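Local coordinates for flagellar motor switch protein FliG (Thermotoga maritima, PDB 3AJC) that probably forms part of the switch complex at the base of the flagellar motor, which receives chemotaxis signals and helps set the direction of rotation, at residues A[154-159]-A[183-188]; A[145-150]-A[168-173]; A[98-103]-A[129-134]. All coordinates share one frame; numbering follows the deposited sequence.

Contact 1 of 3, residues A[154-159]-A[183-188]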
loop_
_atom_site.group_PDB
_atom_site.type_symbol
_atom_site.label_atom_id
_atom_site.label_comp_id
_atom_site.label_asym_id
_atom_site.label_seq_id
_atom_site.Cartn_x
_atom_site.Cartn_y
_atom_site.Cartn_z
ATOM N N ASP A 154 2.142 19.081 7.316
ATOM C CA ASP A 154 2.062 17.788 6.663
ATOM C C ASP A 154 1.533 17.959 5.244
ATOM O O ASP A 154 1.980 17.281 4.319
ATOM C CB ASP A 154 1.175 16.840 7.458
ATOM C CG ASP A 154 1.903 16.242 8.637
ATOM O OD1 ASP A 154 3.088 15.864 8.471
ATOM O OD2 ASP A 154 1.301 16.138 9.722
ATOM N N LEU A 155 0.600 18.889 5.080
ATOM C CA LEU A 155 0.018 19.152 3.780
ATOM C C LEU A 155 1.107 19.674 2.845
ATOM O O LEU A 155 1.257 19.189 1.728
ATOM C CB LEU A 155 -1.108 20.177 3.913
ATOM C CG LEU A 155 -2.121 20.329 2.780
ATOM C CD1 LEU A 155 -2.542 18.950 2.255
ATOM C CD2 LEU A 155 -3.342 21.107 3.306
ATOM N N ALA A 156 1.872 20.654 3.312
ATOM C CA ALA A 156 2.926 21.235 2.497
ATOM C C ALA A 156 3.928 20.170 2.059
ATOM O O ALA A 156 4.310 20.112 0.886
ATOM C CB ALA A 156 3.628 22.342 3.265
ATOM N N LEU A 157 4.355 19.336 3.004
ATOM C CA LEU A 157 5.297 18.264 2.706
ATOM C C LEU A 157 4.719 17.311 1.667
ATOM O O LEU A 157 5.350 17.011 0.654
ATOM C CB LEU A 157 5.624 17.478 3.980
ATOM C CG LEU A 157 6.479 18.213 5.011
ATOM C CD1 LEU A 157 6.501 17.468 6.354
ATOM C CD2 LEU A 157 7.865 18.354 4.448
ATOM N N ALA A 158 3.508 16.840 1.932
ATOM C CA ALA A 158 2.836 15.906 1.037
ATOM C C ALA A 158 2.701 16.448 -0.389
ATOM O O ALA A 158 2.776 15.685 -1.362
ATOM C CB ALA A 158 1.459 15.563 1.597
ATOM N N LEU A 159 2.507 17.758 -0.511
ATOM C CA LEU A 159 2.338 18.391 -1.813
ATOM C C LEU A 159 3.629 18.489 -2.622
ATOM O O LEU A 159 3.592 18.541 -3.848
ATOM C CB LEU A 159 1.713 19.779 -1.649
ATOM C CG LEU A 159 0.237 19.757 -1.253
ATOM C CD1 LEU A 159 -0.283 21.168 -1.009
ATOM C CD2 LEU A 159 -0.545 19.080 -2.359
ATOM N N LYS A 183 0.381 28.449 1.815
ATOM C CA LYS A 183 1.289 29.214 0.958
ATOM C C LYS A 183 2.461 29.770 1.753
ATOM O O LYS A 183 3.604 29.753 1.281
ATOM C CB LYS A 183 0.543 30.347 0.256
ATOM C CG LYS A 183 -0.505 29.868 -0.732
ATOM C CD LYS A 183 -1.197 31.050 -1.403
ATOM C CE LYS A 183 -2.186 30.577 -2.453
ATOM N NZ LYS A 183 -2.938 31.663 -3.138
ATOM N N ASP A 184 2.176 30.262 2.959
ATOM C CA ASP A 184 3.221 30.799 3.826
ATOM C C ASP A 184 4.250 29.733 4.158
ATOM O O ASP A 184 5.456 29.985 4.094
ATOM C CB ASP A 184 2.636 31.315 5.133
ATOM C CG ASP A 184 2.465 32.809 5.133
ATOM O OD1 ASP A 184 1.398 33.278 4.679
ATOM O OD2 ASP A 184 3.411 33.510 5.574
ATOM N N GLU A 185 3.767 28.549 4.527
ATOM C CA GLU A 185 4.650 27.445 4.863
ATOM C C GLU A 185 5.548 27.128 3.671
ATOM O O GLU A 185 6.771 27.069 3.806
ATOM C CB GLU A 185 3.828 26.215 5.255
ATOM C CG GLU A 185 4.634 24.936 5.482
ATOM C CD GLU A 185 5.591 25.019 6.660
ATOM O OE1 GLU A 185 6.061 23.954 7.119
ATOM O OE2 GLU A 185 5.880 26.140 7.127
ATOM N N LEU A 186 4.944 26.940 2.503
ATOM C CA LEU A 186 5.707 26.631 1.297
ATOM C C LEU A 186 6.817 27.655 1.029
ATOM O O LEU A 186 7.963 27.287 0.767
ATOM C CB LEU A 186 4.763 26.549 0.095
ATOM C CG LEU A 186 3.727 25.426 0.193
ATOM C CD1 LEU A 186 2.650 25.594 -0.863
ATOM C CD2 LEU A 186 4.428 24.086 0.052
ATOM N N GLU A 187 6.479 28.938 1.110
ATOM C CA GLU A 187 7.446 30.006 0.877
ATOM C C GLU A 187 8.681 29.940 1.770
ATOM O O GLU A 187 9.794 30.186 1.307
ATOM C CB GLU A 187 6.779 31.368 1.061
ATOM C CG GLU A 187 5.787 31.722 -0.030
ATOM C CD GLU A 187 5.020 32.994 0.275
ATOM O OE1 GLU A 187 4.275 33.468 -0.612
ATOM O OE2 GLU A 187 5.158 33.514 1.403
ATOM N N TYR A 188 8.485 29.620 3.047
ATOM C CA TYR A 188 9.604 29.551 3.982
ATOM C C TYR A 188 9.950 28.134 4.403
ATOM O O TYR A 188 10.533 27.924 5.469
ATOM C CB TYR A 188 9.309 30.374 5.238
ATOM C CG TYR A 188 8.967 31.814 4.964
ATOM C CD1 TYR A 188 7.641 32.245 4.967
ATOM C CD2 TYR A 188 9.964 32.748 4.697
ATOM C CE1 TYR A 188 7.317 33.569 4.712
ATOM C CE2 TYR A 188 9.652 34.076 4.438
ATOM C CZ TYR A 188 8.328 34.481 4.448
ATOM O OH TYR A 188 8.022 35.797 4.201
#

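Contact 2 of 3, residues A[145-150]-A[168-173]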
loop_
_atom_site.group_PDB
_atom_site.type_symbol
_atom_site.label_atom_id
_atom_site.label_comp_id
_atom_site.label_asym_id
_atom_site.label_seq_id
_atom_site.Cartn_x
_atom_site.Cartn_y
_atom_site.Cartn_z
ATOM N N LEU A 145 -13.551 17.083 3.559
ATOM C CA LEU A 145 -13.663 16.318 4.793
ATOM C C LEU A 145 -12.250 15.962 5.287
ATOM O O LEU A 145 -11.918 16.128 6.464
ATOM C CB LEU A 145 -14.438 15.028 4.521
ATOM C CG LEU A 145 -15.112 14.308 5.689
ATOM C CD1 LEU A 145 -16.533 14.862 5.852
ATOM C CD2 LEU A 145 -15.159 12.802 5.420
ATOM N N VAL A 146 -11.425 15.473 4.362
ATOM C CA VAL A 146 -10.060 15.066 4.667
ATOM C C VAL A 146 -9.165 16.227 5.110
ATOM O O VAL A 146 -8.412 16.102 6.077
ATOM C CB VAL A 146 -9.425 14.363 3.429
ATOM C CG1 VAL A 146 -7.952 14.012 3.689
ATOM C CG2 VAL A 146 -10.222 13.113 3.096
ATOM N N LEU A 147 -9.253 17.347 4.398
ATOM C CA LEU A 147 -8.443 18.525 4.696
ATOM C C LEU A 147 -8.568 19.047 6.129
ATOM O O LEU A 147 -7.581 19.476 6.736
ATOM C CB LEU A 147 -8.769 19.638 3.699
ATOM C CG LEU A 147 -8.370 19.324 2.251
ATOM C CD1 LEU A 147 -8.630 20.536 1.382
ATOM C CD2 LEU A 147 -6.902 18.938 2.182
ATOM N N ARG A 148 -9.771 18.999 6.683
ATOM C CA ARG A 148 -9.968 19.468 8.048
ATOM C C ARG A 148 -9.176 18.642 9.057
ATOM O O ARG A 148 -9.016 19.051 10.208
ATOM C CB ARG A 148 -11.456 19.440 8.407
ATOM C CG ARG A 148 -12.261 20.546 7.728
ATOM C CD ARG A 148 -13.754 20.417 8.007
ATOM N NE ARG A 148 -14.268 19.122 7.575
ATOM C CZ ARG A 148 -15.560 18.841 7.437
ATOM N NH1 ARG A 148 -16.469 19.773 7.698
ATOM N NH2 ARG A 148 -15.945 17.633 7.037
ATOM N N GLU A 149 -8.670 17.490 8.617
ATOM C CA GLU A 149 -7.912 16.596 9.491
ATOM C C GLU A 149 -6.406 16.656 9.254
ATOM O O GLU A 149 -5.655 15.884 9.850
ATOM C CB GLU A 149 -8.383 15.163 9.272
ATOM C CG GLU A 149 -9.896 15.012 9.274
ATOM C CD GLU A 149 -10.464 14.809 10.663
ATOM O OE1 GLU A 149 -11.687 15.009 10.840
ATOM O OE2 GLU A 149 -9.691 14.434 11.573
ATOM N N VAL A 150 -5.961 17.572 8.398
ATOM C CA VAL A 150 -4.544 17.674 8.070
ATOM C C VAL A 150 -3.880 18.987 8.474
ATOM O O VAL A 150 -4.327 20.055 8.070
ATOM C CB VAL A 150 -4.338 17.485 6.545
ATOM C CG1 VAL A 150 -2.829 17.444 6.215
ATOM C CG2 VAL A 150 -5.059 16.205 6.082
ATOM N N GLU A 168 -3.638 21.192 -7.558
ATOM C CA GLU A 168 -4.793 22.024 -7.844
ATOM C C GLU A 168 -6.088 21.550 -7.194
ATOM O O GLU A 168 -6.754 22.322 -6.504
ATOM C CB GLU A 168 -4.991 22.151 -9.357
ATOM C CG GLU A 168 -4.299 23.365 -9.952
ATOM C CD GLU A 168 -4.931 24.676 -9.488
ATOM O OE1 GLU A 168 -5.609 25.340 -10.303
ATOM O OE2 GLU A 168 -4.756 25.043 -8.306
ATOM N N LYS A 169 -6.450 20.289 -7.392
ATOM C CA LYS A 169 -7.691 19.809 -6.802
ATOM C C LYS A 169 -7.714 19.964 -5.276
ATOM O O LYS A 169 -8.777 20.181 -4.685
ATOM C CB LYS A 169 -7.963 18.354 -7.190
ATOM C CG LYS A 169 -9.384 17.926 -6.837
ATOM C CD LYS A 169 -9.788 16.611 -7.481
ATOM C CE LYS A 169 -11.279 16.342 -7.261
ATOM N NZ LYS A 169 -11.723 15.014 -7.774
ATOM N N ILE A 170 -6.552 19.859 -4.639
ATOM C CA ILE A 170 -6.490 20.018 -3.193
ATOM C C ILE A 170 -6.673 21.490 -2.833
ATOM O O ILE A 170 -7.476 21.835 -1.960
ATOM C CB ILE A 170 -5.140 19.534 -2.615
ATOM C CG1 ILE A 170 -5.107 18.006 -2.596
ATOM C CG2 ILE A 170 -4.944 20.091 -1.199
ATOM C CD1 ILE A 170 -3.786 17.420 -2.175
ATOM N N PHE A 171 -5.928 22.350 -3.521
ATOM C CA PHE A 171 -5.998 23.782 -3.277
ATOM C C PHE A 171 -7.400 24.354 -3.444
ATOM O O PHE A 171 -7.904 25.011 -2.541
ATOM C CB PHE A 171 -5.034 24.534 -4.195
ATOM C CG PHE A 171 -4.323 25.654 -3.507
ATOM C CD1 PHE A 171 -3.280 25.383 -2.628
ATOM C CD2 PHE A 171 -4.735 26.975 -3.679
ATOM C CE1 PHE A 171 -2.662 26.401 -1.914
ATOM C CE2 PHE A 171 -4.123 28.005 -2.969
ATOM C CZ PHE A 171 -3.082 27.709 -2.084
ATOM N N LYS A 172 -8.045 24.103 -4.574
ATOM C CA LYS A 172 -9.377 24.660 -4.759
ATOM C C LYS A 172 -10.395 24.144 -3.740
ATOM O O LYS A 172 -11.538 24.599 -3.710
ATOM C CB LYS A 172 -9.875 24.426 -6.192
ATOM C CG LYS A 172 -10.160 22.994 -6.619
ATOM C CD LYS A 172 -10.547 23.014 -8.109
ATOM C CE LYS A 172 -10.774 21.627 -8.717
ATOM N NZ LYS A 172 -12.044 20.954 -8.316
ATOM N N ASN A 173 -9.970 23.221 -2.883
ATOM C CA ASN A 173 -10.858 22.657 -1.873
ATOM C C ASN A 173 -10.521 23.052 -0.435
ATOM O O ASN A 173 -11.113 22.532 0.508
ATOM C CB ASN A 173 -10.879 21.130 -1.999
ATOM C CG ASN A 173 -11.873 20.639 -3.050
ATOM O OD1 ASN A 173 -13.088 20.737 -2.863
ATOM N ND2 ASN A 173 -11.359 20.113 -4.159
#

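Contact 3 of 3, residues A[98-103]-A[129-134]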
loop_
_atom_site.group_PDB
_atom_site.type_symbol
_atom_site.label_atom_id
_atom_site.label_comp_id
_atom_site.label_asym_id
_atom_site.label_seq_id
_atom_site.Cartn_x
_atom_site.Cartn_y
_atom_site.Cartn_z
ATOM N N ILE A 98 2.172 -4.966 -3.372
ATOM C CA ILE A 98 2.514 -5.850 -4.480
ATOM C C ILE A 98 1.463 -5.683 -5.581
ATOM O O ILE A 98 1.796 -5.585 -6.764
ATOM C CB ILE A 98 2.555 -7.316 -4.006
ATOM C CG1 ILE A 98 3.731 -7.492 -3.031
ATOM C CG2 ILE A 98 2.625 -8.258 -5.203
ATOM C CD1 ILE A 98 3.901 -8.889 -2.472
ATOM N N MET A 99 0.195 -5.612 -5.178
ATOM C CA MET A 99 -0.888 -5.455 -6.132
ATOM C C MET A 99 -0.759 -4.130 -6.902
ATOM O O MET A 99 -1.055 -4.062 -8.095
ATOM C CB MET A 99 -2.239 -5.531 -5.406
ATOM C CG MET A 99 -2.598 -6.921 -4.854
ATOM S SD MET A 99 -3.134 -8.097 -6.132
ATOM C CE MET A 99 -4.883 -7.728 -6.225
ATOM N N ASN A 100 -0.310 -3.082 -6.225
ATOM C CA ASN A 100 -0.159 -1.787 -6.892
ATOM C C ASN A 100 0.948 -1.827 -7.957
ATOM O O ASN A 100 0.881 -1.130 -8.970
ATOM C CB ASN A 100 0.149 -0.688 -5.875
ATOM C CG ASN A 100 -1.090 -0.166 -5.184
ATOM O OD1 ASN A 100 -2.154 -0.047 -5.790
ATOM N ND2 ASN A 100 -0.954 0.175 -3.913
ATOM N N ASN A 101 1.955 -2.660 -7.729
ATOM C CA ASN A 101 3.067 -2.768 -8.662
ATOM C C ASN A 101 2.921 -3.840 -9.727
ATOM O O ASN A 101 3.825 -4.022 -10.541
ATOM C CB ASN A 101 4.361 -2.992 -7.886
ATOM C CG ASN A 101 4.773 -1.771 -7.098
ATOM O OD1 ASN A 101 5.163 -0.745 -7.674
ATOM N ND2 ASN A 101 4.679 -1.864 -5.776
ATOM N N LEU A 102 1.803 -4.565 -9.716
ATOM C CA LEU A 102 1.567 -5.587 -10.729
ATOM C C LEU A 102 1.032 -4.868 -11.953
ATOM O O LEU A 102 0.619 -3.711 -11.866
ATOM C CB LEU A 102 0.502 -6.595 -10.271
ATOM C CG LEU A 102 0.854 -7.835 -9.438
ATOM C CD1 LEU A 102 -0.447 -8.622 -9.124
ATOM C CD2 LEU A 102 1.835 -8.718 -10.199
ATOM N N ASP A 103 1.047 -5.544 -13.094
ATOM C CA ASP A 103 0.481 -4.962 -14.293
ATOM C C ASP A 103 -1.020 -5.002 -14.003
ATOM O O ASP A 103 -1.501 -5.915 -13.325
ATOM C CB ASP A 103 0.800 -5.818 -15.525
ATOM C CG ASP A 103 0.312 -7.251 -15.389
ATOM O OD1 ASP A 103 0.893 -8.007 -14.575
ATOM O OD2 ASP A 103 -0.657 -7.625 -16.086
ATOM N N MET A 129 -4.750 -0.386 -0.818
ATOM C CA MET A 129 -4.054 -0.061 -2.070
ATOM C C MET A 129 -4.053 1.432 -2.421
ATOM O O MET A 129 -3.360 1.863 -3.340
ATOM C CB MET A 129 -4.677 -0.846 -3.232
ATOM C CG MET A 129 -4.224 -2.300 -3.319
ATOM S SD MET A 129 -5.126 -3.213 -4.585
ATOM C CE MET A 129 -4.375 -2.533 -6.117
ATOM N N PHE A 130 -4.840 2.205 -1.683
ATOM C CA PHE A 130 -4.965 3.643 -1.903
ATOM C C PHE A 130 -3.605 4.340 -1.848
ATOM O O PHE A 130 -2.872 4.203 -0.868
ATOM C CB PHE A 130 -5.889 4.235 -0.824
ATOM C CG PHE A 130 -6.424 5.601 -1.163
ATOM C CD1 PHE A 130 -7.604 5.735 -1.886
ATOM C CD2 PHE A 130 -5.732 6.746 -0.792
ATOM C CE1 PHE A 130 -8.084 6.987 -2.245
ATOM C CE2 PHE A 130 -6.204 8.015 -1.148
ATOM C CZ PHE A 130 -7.385 8.134 -1.873
ATOM N N VAL A 131 -3.249 5.058 -2.908
ATOM C CA VAL A 131 -1.992 5.804 -2.917
ATOM C C VAL A 131 -2.345 7.287 -2.927
ATOM O O VAL A 131 -3.491 7.657 -3.171
ATOM C CB VAL A 131 -1.098 5.488 -4.150
ATOM C CG1 VAL A 131 -0.627 4.040 -4.082
ATOM C CG2 VAL A 131 -1.845 5.785 -5.447
ATOM N N PHE A 132 -1.361 8.136 -2.674
ATOM C CA PHE A 132 -1.627 9.565 -2.618
ATOM C C PHE A 132 -2.329 10.133 -3.844
ATOM O O PHE A 132 -3.240 10.934 -3.697
ATOM C CB PHE A 132 -0.340 10.346 -2.350
ATOM C CG PHE A 132 -0.581 11.744 -1.862
ATOM C CD1 PHE A 132 -1.197 11.969 -0.630
ATOM C CD2 PHE A 132 -0.203 12.840 -2.634
ATOM C CE1 PHE A 132 -1.434 13.280 -0.171
ATOM C CE2 PHE A 132 -0.433 14.143 -2.191
ATOM C CZ PHE A 132 -1.051 14.368 -0.959
ATOM N N GLU A 133 -1.920 9.721 -5.044
ATOM C CA GLU A 133 -2.554 10.225 -6.261
ATOM C C GLU A 133 -4.003 9.763 -6.365
ATOM O O GLU A 133 -4.781 10.355 -7.103
ATOM C CB GLU A 133 -1.788 9.785 -7.519
ATOM C CG GLU A 133 -0.448 10.479 -7.764
ATOM C CD GLU A 133 -0.560 11.992 -7.960
ATOM O OE1 GLU A 133 -1.488 12.453 -8.656
ATOM O OE2 GLU A 133 0.304 12.727 -7.431
ATOM N N ASP A 134 -4.374 8.714 -5.630
ATOM C CA ASP A 134 -5.758 8.242 -5.672
ATOM C C ASP A 134 -6.736 9.318 -5.174
ATOM O O ASP A 134 -7.945 9.227 -5.408
ATOM C CB ASP A 134 -5.924 6.950 -4.856
ATOM C CG ASP A 134 -5.363 5.714 -5.583
ATOM O OD1 ASP A 134 -5.556 5.594 -6.809
ATOM O OD2 ASP A 134 -4.741 4.857 -4.925
#

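Contact 1 of 3, residues A[154-159]-A[183-188]
Ala156 and Leu186 bring the two helical segments together, their CA atoms only 6.2 Å apart, where the body of helix 152-159 meets the last turns of helix 176-187. The small residue allows this approach: the single methyl of Ala156 points at the opposite helix, and it makes the closest contacts on its side. Two side chains receive it from different directions. CG of Glu185 comes to 3.6 Å from Ala156 CB, and CD2 of Leu186 lies 3.7 Å from the same methyl. These two carbons are themselves 5.5 Å apart (Glu185 CG to Leu186 CD2), so the methyl sits in the notch between them. Leu186 starts out alongside the interface rather than into it, and one branch turns inward; its CD2 also reaches the Ala156 CA at 4.0 Å. Glu185 uses its aliphatic part. Its CG stands anti to the backbone N (chi1 173°), which lays that methylene on Ala156, and the chain then bends at chi2 (65°) and carries the carboxylate past the alanine. OE1 of Glu185 ends 4.8 Å from Ala156 CB and makes a long, weak ion pair with Arg153. Leu182, one turn earlier on helix 176-187, and Met189, in the loop after it, also touch Ala156. The contact joins two helices of the FliG C-terminal domain. Its chemistry is purely van der Waals between the segments: carbon meets carbon, the glutamate charge is kept off the apolar seam, and the fit depends on the shape of a methyl in a notch rather than on any directional bond.

Contact 2 of 3, residues A[145-150]-A[168-173]
Leu147 carries this contact from its side, reaching with both methyls toward Ile170 and Asn173. Its CD1 rests against main chain: it is 3.3 Å from the Asn173 O and 3.8 Å from the Ile170 O, and it also approaches the Asn173 CB at 4.1 Å. The other branch meets a hydrocarbon partner, Leu147 CD2 lying 4.1 Å from Ile170 CG2 where the two side chains cross obliquely. With CG anti to the carbonyl carbon (chi1 -66°) and CD1 extended in turn from CA, the leucine reaches straight across to the end of the other helix. Both segments are helix ends: helix 140-147 runs out into a type I turn from Leu147 to Val150, and helix 164-171 unwinds just before Asn173. The contact thus ties the C-terminal ends of two helices in the all-helical FliG C-terminal domain, with Met174 also lying against Leu147. Behind this first layer, Asn173 is itself held in place. Its ND2 gives a short, nearly straight hydrogen bond to the Lys169 O (2.6 Å, N-H...O 169°), made in the carbonyl plane and close to the plane of the amide. The side chain thereby takes the carbonyl that the main-chain N of the same residue would take in a continuing helix. OD1 of Asn173 is bonded in turn to Gln144 NE2, so the amide bridges to helix 140-147 and its rotation is fixed from both ends. Further out, NZ of Lys169 reaches back to the Leu138 O, just ahead of that same helix.

Contact 3 of 3, residues A[98-103]-A[129-134]
Asn100 and Met129 face each other, their side chains sliding past in opposite directions. The polar part is one hydrogen bond: Asn100 ND2 gives to the Met129 O at 3.0 Å with an N-H...O angle of 149°. The donor comes in well to the side of the carbonyl, at a C=O...N angle of 113°, and is tilted from its plane. The rest is van der Waals packing. Met129 is bent at chi3 (74°), and its CE makes the apolar pair with Met99 CB at 3.7 Å, SD of Met129 lying 3.8 Å from that same carbon. Two methyls meet the amide itself: Met129 CE is 3.3 Å from Asn100 OD1, and CG1 of Val131 touches Asn100 ND2 more loosely at 3.9 Å. An alanine here would lose the amide, probably leaving the Met129 O without this donor and the methionine tip freer to move. Within 129-134, main-chain N of Val131 bonds OD2 of Asp134 at 2.5 Å, while the Asp134 N returns to the Val131 O. This reciprocal pairing, resembling the return half of a capping box, shapes the start of the 3-10 segment 132-134. The run Met129-Phe130-Val131-Phe132 is the MFVF motif of FliG, regarded as a flexible hinge leading into the C-terminal helical bundle; here its first residue is fastened to the end of helix 92-100.

Overall arrangement
Contacts 1 and 2 belong to one helical bundle in the C-terminal domain and interlock along the chain: helix 152-159 follows helix 140-147 and precedes helix 164-171. They meet through Leu159 on Ile170. Contact 2 is the buried one, contact 1 partly buried with a charge at its border. Contact 3 is the most central, its centre about 6 Å from that of the chain, yet only partly buried; it joins the end of helix 92-100 to the loop between helices 119-128 and 140-147. Chemistry differs: carbon packing in contact 1, one leucine methyl on main chain and the other on an isoleucine, beside a held amide, in contact 2, a directional bond in contact 3. Phe132 packs on Ala158 and Ile170, linking hinge to bundle.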